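Long-range contacts in dihydrodipicolinate synthase (Bacillus anthracis, PDB 3HIJ), which catalyses, as a TIM-barrel lyase of lysine and diaminopimelate biosynthesis, the condensation that starts from pyruvate held as a Schiff base on a lysine: residues T9-P14 and I41-T46; A106-K111 and G139-Q144. All coordinates share one frame; numbering follows the deposited sequence.

Contact 1: T9-P14 and I41-T46; sequences TAMVTP and IVVGGT
Met11 lays its side chain against Ile41 of the neighbouring strand, its CG 3.5 Å from CG2 of Ile41 and its SD 3.9 Å from the same methyl. The methionine reaches this place because CG stands between the backbone N and the carbonyl carbon (chi1 58°), and a bend at chi3 then turns the methyl CE toward CG1 of Val43, a looser touch at 4.4 Å. The two side chains cross obliquely, CG2 of Ile41 nestling against the CG and SD of Met11; Val30 of helix 23-34 and Val69 of helix 55-69 also pack on this isoleucine. Ala10 and Val42 turn to the face opposite Thr9 and Ile41, their CB atoms 4.4 Å apart. The strands run parallel, as strands 7-10 and 40-43 of the first beta-alpha-beta unit of the TIM barrel, linked through helix 23-34. Val42 is gripped on both backbone sides: its N donates to Thr9 O at 2.8 Å, with the donor tilted 31° from the carbonyl plane, while its O receives Met11 N nearly along the C=O axis. The CA of Ala10 also approaches Val42 O as a CA-H...O contact. Beyond the last bridge the chains diverge, and two waters lie between them. One donates to Met11 O and Val42 O and accepts from Gly45 N; the other accepts from Gly44 N at 2.8 Å and donates to Met11 O and Thr13 OG1. Met11 O therefore receives both waters, and the two glycine N-H groups find partners in them. Just past this wedge, the backbone N of Thr46 bonds to the pyruvate-modified lysine at position 163, and its OG1 hydrogen-bonds to the hydroxyl of Tyr135 and to that of Tyr109 of the second subunit.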
loop_
_atom_site.group_PDB
_atom_site.type_symbol
_atom_site.label_atom_id
_atom_site.label_comp_id
_atom_site.label_asym_id
_atom_site.label_seq_id
_atom_site.Cartn_x
_atom_site.Cartn_y
_atom_site.Cartn_z
ATOM N N THR A 9 -8.512 16.804 23.305
ATOM C CA THR A 9 -9.248 15.512 23.231
ATOM C C THR A 9 -10.372 15.549 22.165
ATOM O O THR A 9 -11.154 16.515 22.145
ATOM C CB THR A 9 -9.846 15.183 24.563
ATOM O OG1 THR A 9 -8.784 14.871 25.480
ATOM C CG2 THR A 9 -10.888 13.977 24.461
ATOM N N ALA A 10 -10.398 14.592 21.235
ATOM C CA ALA A 10 -11.469 14.631 20.225
ATOM C C ALA A 10 -12.646 13.963 20.890
ATOM O O ALA A 10 -12.716 12.735 20.878
ATOM C CB ALA A 10 -11.055 13.881 18.922
ATOM N N MET A 11 -13.521 14.733 21.545
ATOM C CA MET A 11 -14.591 14.141 22.367
ATOM C C MET A 11 -15.587 13.346 21.581
ATOM O O MET A 11 -16.022 13.757 20.486
ATOM C CB MET A 11 -15.309 15.124 23.316
ATOM C CG MET A 11 -15.990 16.332 22.749
ATOM S SD MET A 11 -17.203 16.904 24.053
ATOM C CE MET A 11 -18.679 16.401 23.226
ATOM N N VAL A 12 -15.965 12.198 22.106
ATOM C CA VAL A 12 -17.102 11.472 21.565
ATOM C C VAL A 12 -18.340 12.336 21.753
ATOM O O VAL A 12 -18.350 13.204 22.626
ATOM C CB VAL A 12 -17.312 10.050 22.304
ATOM C CG1 VAL A 12 -16.127 9.102 22.062
ATOM C CG2 VAL A 12 -17.523 10.208 23.806
ATOM N N THR A 13 -19.381 12.083 20.947
ATOM C CA THR A 13 -20.686 12.726 21.145
ATOM C C THR A 13 -21.617 11.737 21.877
ATOM O O THR A 13 -21.994 10.742 21.298
ATOM C CB THR A 13 -21.292 13.104 19.791
ATOM O OG1 THR A 13 -20.352 13.943 19.087
ATOM C CG2 THR A 13 -22.560 13.914 19.967
ATOM N N PRO A 14 -21.982 12.004 23.149
ATOM C CA PRO A 14 -22.861 11.065 23.878
ATOM C C PRO A 14 -24.243 11.001 23.205
ATOM O O PRO A 14 -24.773 12.040 22.784
ATOM C CB PRO A 14 -22.996 11.711 25.272
ATOM C CG PRO A 14 -21.625 12.513 25.395
ATOM C CD PRO A 14 -21.543 13.140 23.992
ATOM N N ILE A 41 -10.720 20.883 23.844
ATOM C CA ILE A 41 -11.671 19.889 23.458
ATOM C C ILE A 41 -11.990 20.096 21.988
ATOM O O ILE A 41 -12.358 21.173 21.614
ATOM C CB ILE A 41 -12.947 20.010 24.315
ATOM C CG1 ILE A 41 -12.663 19.571 25.773
ATOM C CG2 ILE A 41 -14.085 19.188 23.641
ATOM C CD1 ILE A 41 -13.906 19.859 26.777
ATOM N N VAL A 42 -11.802 19.062 21.167
ATOM C CA VAL A 42 -12.242 19.046 19.808
ATOM C C VAL A 42 -13.618 18.453 19.732
ATOM O O VAL A 42 -13.820 17.274 20.093
ATOM C CB VAL A 42 -11.278 18.226 18.861
ATOM C CG1 VAL A 42 -11.885 18.191 17.395
ATOM C CG2 VAL A 42 -9.841 18.842 18.884
ATOM N N VAL A 43 -14.570 19.235 19.229
ATOM C CA VAL A 43 -15.978 18.845 19.342
ATOM C C VAL A 43 -16.446 18.496 17.927
ATOM O O VAL A 43 -16.157 19.224 16.995
ATOM C CB VAL A 43 -16.880 20.005 19.871
ATOM C CG1 VAL A 43 -18.322 19.483 20.062
ATOM C CG2 VAL A 43 -16.356 20.588 21.157
ATOM N N GLY A 44 -17.127 17.357 17.762
ATOM C CA GLY A 44 -17.589 16.967 16.433
ATOM C C GLY A 44 -16.486 16.672 15.453
ATOM O O GLY A 44 -16.627 16.908 14.257
ATOM N N GLY A 45 -15.351 16.165 15.909
ATOM C CA GLY A 45 -14.374 15.601 14.940
ATOM C C GLY A 45 -14.766 14.175 14.503
ATOM O O GLY A 45 -15.882 13.710 14.794
ATOM N N THR A 46 -13.828 13.428 13.896
ATOM C CA THR A 46 -14.082 12.012 13.582
ATOM C C THR A 46 -14.635 11.207 14.758
ATOM O O THR A 46 -15.634 10.515 14.639
ATOM C CB THR A 46 -12.816 11.361 13.201
ATOM O OG1 THR A 46 -12.132 12.246 12.280
ATOM C CG2 THR A 46 -13.175 10.024 12.513
HETATM O O HOH W 1 -18.050 15.596 19.683
HETATM O O HOH W 2 -14.713 15.205 18.622
#

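Contact 2: A106-K111 and G139-Q144; sequences APYYNK and GRSIVQ
Ser141 reaches the start of the loop 106-111 and donates from OG to Ala106 O at 2.8 Å, arriving from above the carbonyl plane, 38° out of it. With OG beside the backbone N (chi1 -69°), the same oxygen also comes to 3.5 Å from CB of Tyr108, near the plane of that ring and at its edge. Val143 packs farther along the loop. Its CG1 presses on the backbone of Lys111, 3.7 Å from CA, while CG2 lies 3.8 Å from Pro107 O and more loosely against Ala106 CB. In this TIM barrel the loop 106-111 follows strand 101-105, and Ser141 ends the short helix 138-141 that comes after the next strand, 132-135; Ile142 then leaves the helix with positive phi (73°). Lys111 runs alongside, its CD 4.4 Å from Ile142 CG2. A water ties the backbones together, donating to Pro107 O and Ser141 O and accepting from Lys111 N at 2.9 Å. At the second subunit, Tyr108 stacks on Tyr109 of that chain and Tyr109 on its Tyr108, and Arg140 NH1 bonds to Tyr109 O of the same neighbouring chain.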
loop_
_atom_site.group_PDB
_atom_site.type_symbol
_atom_site.label_atom_id
_atom_site.label_comp_id
_atom_site.label_asym_id
_atom_site.label_seq_id
_atom_site.Cartn_x
_atom_site.Cartn_y
_atom_site.Cartn_z
ATOM N N ALA A 106 -8.714 17.220 5.928
ATOM C CA ALA A 106 -8.467 17.068 4.467
ATOM C C ALA A 106 -9.709 16.439 3.867
ATOM O O ALA A 106 -10.209 15.456 4.429
ATOM C CB ALA A 106 -7.284 16.136 4.217
ATOM N N PRO A 107 -10.261 17.030 2.775
ATOM C CA PRO A 107 -11.479 16.475 2.159
ATOM C C PRO A 107 -11.305 14.984 1.848
ATOM O O PRO A 107 -10.319 14.581 1.181
ATOM C CB PRO A 107 -11.631 17.286 0.862
ATOM C CG PRO A 107 -11.204 18.642 1.315
ATOM C CD PRO A 107 -9.895 18.321 2.157
ATOM N N TYR A 108 -12.229 14.181 2.366
ATOM C CA TYR A 108 -12.256 12.750 2.079
ATOM C C TYR A 108 -13.084 12.486 0.808
ATOM O O TYR A 108 -13.837 13.368 0.338
ATOM C CB TYR A 108 -12.930 12.040 3.274
ATOM C CG TYR A 108 -14.087 12.875 3.841
ATOM C CD1 TYR A 108 -13.873 13.782 4.905
ATOM C CD2 TYR A 108 -15.360 12.758 3.318
ATOM C CE1 TYR A 108 -14.884 14.566 5.420
ATOM C CE2 TYR A 108 -16.423 13.550 3.820
ATOM C CZ TYR A 108 -16.166 14.431 4.881
ATOM O OH TYR A 108 -17.159 15.203 5.367
ATOM N N TYR A 109 -12.979 11.260 0.296
ATOM C CA TYR A 109 -13.785 10.745 -0.798
ATOM C C TYR A 109 -13.561 11.395 -2.204
ATOM O O TYR A 109 -13.386 10.660 -3.150
ATOM C CB TYR A 109 -15.240 10.765 -0.367
ATOM C CG TYR A 109 -16.193 10.138 -1.361
ATOM C CD1 TYR A 109 -16.151 8.760 -1.635
ATOM C CD2 TYR A 109 -17.161 10.895 -1.965
ATOM C CE1 TYR A 109 -17.015 8.185 -2.609
ATOM C CE2 TYR A 109 -18.082 10.314 -2.880
ATOM C CZ TYR A 109 -17.999 8.966 -3.181
ATOM O OH TYR A 109 -18.928 8.429 -4.063
ATOM N N ASN A 110 -13.537 12.746 -2.341
ATOM C CA ASN A 110 -13.378 13.391 -3.649
ATOM C C ASN A 110 -11.957 13.626 -4.104
ATOM O O ASN A 110 -11.739 14.067 -5.200
ATOM C CB ASN A 110 -14.245 14.689 -3.861
ATOM C CG ASN A 110 -14.177 15.659 -2.703
ATOM O OD1 ASN A 110 -13.320 15.553 -1.832
ATOM N ND2 ASN A 110 -15.074 16.670 -2.705
ATOM N N LYS A 111 -11.007 13.330 -3.255
ATOM C CA LYS A 111 -9.595 13.259 -3.620
ATOM C C LYS A 111 -9.065 14.505 -4.314
ATOM O O LYS A 111 -8.529 14.439 -5.432
ATOM C CB LYS A 111 -9.321 11.974 -4.406
ATOM C CG LYS A 111 -9.535 10.646 -3.578
ATOM C CD LYS A 111 -8.820 9.480 -4.314
ATOM C CE LYS A 111 -9.428 9.330 -5.733
ATOM N NZ LYS A 111 -8.561 8.458 -6.673
ATOM N N GLY A 139 -5.294 8.088 6.333
ATOM C CA GLY A 139 -5.882 6.759 6.625
ATOM C C GLY A 139 -7.415 6.826 6.569
ATOM O O GLY A 139 -8.065 5.784 6.618
ATOM N N ARG A 140 -7.996 8.037 6.432
ATOM C CA ARG A 140 -9.458 8.144 6.220
ATOM C C ARG A 140 -9.784 8.929 4.992
ATOM O O ARG A 140 -10.811 8.657 4.373
ATOM C CB ARG A 140 -10.197 8.817 7.389
ATOM C CG ARG A 140 -10.106 7.999 8.716
ATOM C CD ARG A 140 -10.800 8.793 9.845
ATOM N NE ARG A 140 -10.615 8.020 11.054
ATOM C CZ ARG A 140 -11.433 7.018 11.419
ATOM N NH1 ARG A 140 -12.495 6.695 10.664
ATOM N NH2 ARG A 140 -11.182 6.349 12.521
ATOM N N SER A 141 -8.964 9.929 4.641
ATOM C CA SER A 141 -9.261 10.762 3.438
ATOM C C SER A 141 -8.489 10.335 2.193
ATOM O O SER A 141 -8.711 10.864 1.094
ATOM C CB SER A 141 -8.883 12.215 3.754
ATOM O OG SER A 141 -9.822 12.683 4.716
ATOM N N ILE A 142 -7.552 9.416 2.373
ATOM C CA ILE A 142 -6.664 8.930 1.285
ATOM C C ILE A 142 -5.596 9.914 0.861
ATOM O O ILE A 142 -4.436 9.560 0.892
ATOM C CB ILE A 142 -7.426 8.349 0.052
ATOM C CG1 ILE A 142 -8.270 7.167 0.541
ATOM C CG2 ILE A 142 -6.412 7.738 -1.006
ATOM C CD1 ILE A 142 -9.143 6.646 -0.489
ATOM N N VAL A 143 -5.989 11.124 0.455
ATOM C CA VAL A 143 -4.999 12.132 0.111
ATOM C C VAL A 143 -4.277 12.544 1.446
ATOM O O VAL A 143 -4.802 12.335 2.568
ATOM C CB VAL A 143 -5.634 13.390 -0.505
ATOM C CG1 VAL A 143 -6.306 13.098 -1.931
ATOM C CG2 VAL A 143 -6.607 13.953 0.498
ATOM N N GLN A 144 -3.068 13.057 1.302
ATOM C CA GLN A 144 -2.319 13.660 2.409
ATOM C C GLN A 144 -2.187 15.153 2.109
ATOM O O GLN A 144 -2.120 15.564 0.926
ATOM C CB GLN A 144 -0.891 13.065 2.514
ATOM C CG GLN A 144 -0.312 12.525 1.212
ATOM C CD GLN A 144 0.916 13.360 0.632
ATOM O OE1 GLN A 144 1.960 13.483 1.302
ATOM N NE2 GLN A 144 0.792 13.867 -0.644
HETATM O O HOH W 3 -10.234 12.553 -0.577
HETATM O O HOH W 4 -11.458 9.149 1.246
#

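Contact 1 is wholly buried near the middle of the chain, whereas contact 2, its centre about 17 Å from the chain centre, is only partly buried and borders the second subunit. Neighbouring strands paired by backbone bonds make up the first; the second joins a loop to a helix end, and its one direct hydrogen bond uses a serine side chain. Waters bridge backbone atoms in both. With centres 20 Å apart, they share no strand or helix, yet Thr46 CG2 packs on Arg140 NE at 3.6 Å. Across the subunit boundary the loop of contact 2 reaches the end of contact 1 in the other chain, bringing the pyruvate-bearing site close to the interface.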